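Long-range contact in guanylate kinase (Coxiella burnetii, PDB 3TR0), which transfers a phosphate group from ATP to GMP, giving ADP and GDP, and is thought to serve in recycling GMP: residues S13-A18 and S121-P126. Residues are numbered along the deposited sequence; the frame is centred on the assembly and turned at random.
With SO4 (sulfate ion), chain B.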
loop_
_atom_site.group_PDB
_atom_site.type_symbol
_atom_site.label_atom_id
_atom_site.label_comp_id
_atom_site.label_asym_id
_atom_site.label_seq_id
_atom_site.Cartn_x
_atom_site.Cartn_y
_atom_site.Cartn_z
ATOM N N SER A 13 8.010 14.082 1.083
ATOM C CA SER A 13 8.118 15.440 1.620
ATOM C C SER A 13 8.247 15.421 3.134
ATOM O O SER A 13 7.750 14.511 3.795
ATOM C CB SER A 13 6.915 16.292 1.209
ATOM O OG SER A 13 6.750 16.311 -0.200
ATOM N N ALA A 14 8.925 16.429 3.677
ATOM C CA ALA A 14 9.129 16.524 5.114
ATOM C C ALA A 14 9.733 17.877 5.467
ATOM O O ALA A 14 10.375 18.511 4.631
ATOM C CB ALA A 14 10.035 15.400 5.597
ATOM N N PRO A 15 9.516 18.329 6.707
ATOM C CA PRO A 15 10.165 19.572 7.128
ATOM C C PRO A 15 11.671 19.351 7.199
ATOM O O PRO A 15 12.105 18.216 7.394
ATOM C CB PRO A 15 9.582 19.816 8.525
ATOM C CG PRO A 15 9.143 18.462 9.002
ATOM C CD PRO A 15 8.663 17.755 7.764
ATOM N N SER A 16 12.454 20.408 7.020
ATOM C CA SER A 16 13.900 20.295 7.154
ATOM C C SER A 16 14.238 19.780 8.548
ATOM O O SER A 16 13.633 20.198 9.536
ATOM C CB SER A 16 14.579 21.646 6.897
ATOM O OG SER A 16 14.367 22.074 5.561
ATOM N N GLY A 17 15.189 18.856 8.623
ATOM C CA GLY A 17 15.607 18.294 9.894
ATOM C C GLY A 17 14.855 17.037 10.294
ATOM O O GLY A 17 15.028 16.534 11.403
ATOM N N ALA A 18 14.018 16.524 9.398
ATOM C CA ALA A 18 13.225 15.336 9.708
ATOM C C ALA A 18 13.965 14.038 9.400
ATOM O O ALA A 18 13.498 12.957 9.752
ATOM C CB ALA A 18 11.890 15.373 8.975
ATOM N N SER A 121 2.199 9.979 -2.635
ATOM C CA SER A 121 2.978 10.915 -1.839
ATOM C C SER A 121 3.043 10.480 -0.375
ATOM O O SER A 121 2.056 9.997 0.188
ATOM C CB SER A 121 2.435 12.345 -1.988
ATOM O OG SER A 121 1.089 12.436 -1.563
ATOM N N ILE A 122 4.225 10.634 0.218
ATOM C CA ILE A 122 4.487 10.221 1.592
ATOM C C ILE A 122 5.063 11.403 2.365
ATOM O O ILE A 122 6.023 12.033 1.914
ATOM C CB ILE A 122 5.536 9.092 1.636
ATOM C CG1 ILE A 122 5.115 7.929 0.738
ATOM C CG2 ILE A 122 5.789 8.644 3.074
ATOM C CD1 ILE A 122 6.223 6.920 0.478
ATOM N N PHE A 123 4.483 11.706 3.522
ATOM C CA PHE A 123 4.996 12.782 4.360
ATOM C C PHE A 123 5.719 12.207 5.572
ATOM O O PHE A 123 5.161 11.400 6.312
ATOM C CB PHE A 123 3.868 13.718 4.807
ATOM C CG PHE A 123 4.351 15.080 5.234
ATOM C CD1 PHE A 123 4.324 16.145 4.347
ATOM C CD2 PHE A 123 4.848 15.287 6.507
ATOM C CE1 PHE A 123 4.770 17.401 4.728
ATOM C CE2 PHE A 123 5.301 16.537 6.894
ATOM C CZ PHE A 123 5.265 17.591 6.000
ATOM N N ILE A 124 6.967 12.619 5.773
ATOM C CA ILE A 124 7.739 12.148 6.909
ATOM C C ILE A 124 7.608 13.121 8.075
ATOM O O ILE A 124 7.933 14.302 7.946
ATOM C CB ILE A 124 9.234 11.998 6.560
ATOM C CG1 ILE A 124 9.417 11.164 5.290
ATOM C CG2 ILE A 124 9.992 11.385 7.725
ATOM C CD1 ILE A 124 8.892 9.762 5.400
ATOM N N LEU A 125 7.125 12.618 9.207
ATOM C CA LEU A 125 6.946 13.432 10.404
ATOM C C LEU A 125 8.067 13.182 11.396
ATOM O O LEU A 125 8.506 12.047 11.570
ATOM C CB LEU A 125 5.610 13.096 11.076
ATOM C CG LEU A 125 4.343 13.379 10.275
ATOM C CD1 LEU A 125 3.145 12.670 10.911
ATOM C CD2 LEU A 125 4.110 14.871 10.181
ATOM N N PRO A 126 8.535 14.248 12.063
ATOM C CA PRO A 126 9.476 14.069 13.167
ATOM C C PRO A 126 8.693 13.616 14.391
ATOM O O PRO A 126 7.482 13.814 14.425
ATOM C CB PRO A 126 10.018 15.485 13.388
ATOM C CG PRO A 126 8.877 16.369 13.010
ATOM C CD PRO A 126 8.172 15.661 11.864
HETATM S S SO4 B . 16.177 16.319 6.237
HETATM O O1 SO4 B . 16.734 15.695 5.043
HETATM O O2 SO4 B . 16.422 17.754 6.202
HETATM O O3 SO4 B . 14.730 16.082 6.300
HETATM O O4 SO4 B . 16.827 15.771 7.421
#
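Ser-13, the last residue of strand 9-13, pairs in parallel with Phe-123 on strand 120-125 through two nearly straight backbone hydrogen bonds. Ser-13 N donates to Ile-122 O at 3.0 Å, and Ile-124 N donates to Ser-13 O at 2.8 Å, so the bonds of Ser-13 straddle Phe-123, as a parallel bridge requires. The ladder stops at Pro-15, whose CD sits 3.5 Å from Ile-124 O where an N-H would otherwise reach it; this buried carbonyl has no hydrogen-bond partner, and Ala-14 CB rests 3.3 Å from the same Ile-124 O.

Apolar packing takes over from there. With CG anti to its backbone N (chi1 -159°), Phe-123 lays its ring along the departing chain, one face under Ser-13 O and Ala-14 CA, while Pro-15 CD lies obliquely 3.7 Å from Phe-123 CE2. A flat, wide ring suits this place because it spans three successive residues, and Phe-164 meets it edge-to-face. The small Ala-14 lets its CB come within 3.6 Å of Ile-124 CB. Pro-15 CG packs 4.1 Å from Pro-126 CD; Leu-132 of helix 129-137 touches both prolines.

Ser-13 OG bonds to Ile-104 O. In the type II turn from Pro-15 to Ala-18, Gly-17 is third (phi 92°), where a side chain would press on the preceding carbonyl O. Gly-17 N reaches O2 of a sulfate, probably from the crystallisation liquor, at 2.9 Å (174°); Ala-18 N bonds weakly to O3. Amides of Gly-19, Lys-20 and Thr-21 join them, and Arg-139, outside the loop, also binds the ion, which probably marks a phosphate position of ATP. Such an amide cradle typifies the Walker A P-loop, which springs from middle strand 9-13, leads to helix 20-30 and is anchored on adjoining strand 120-125.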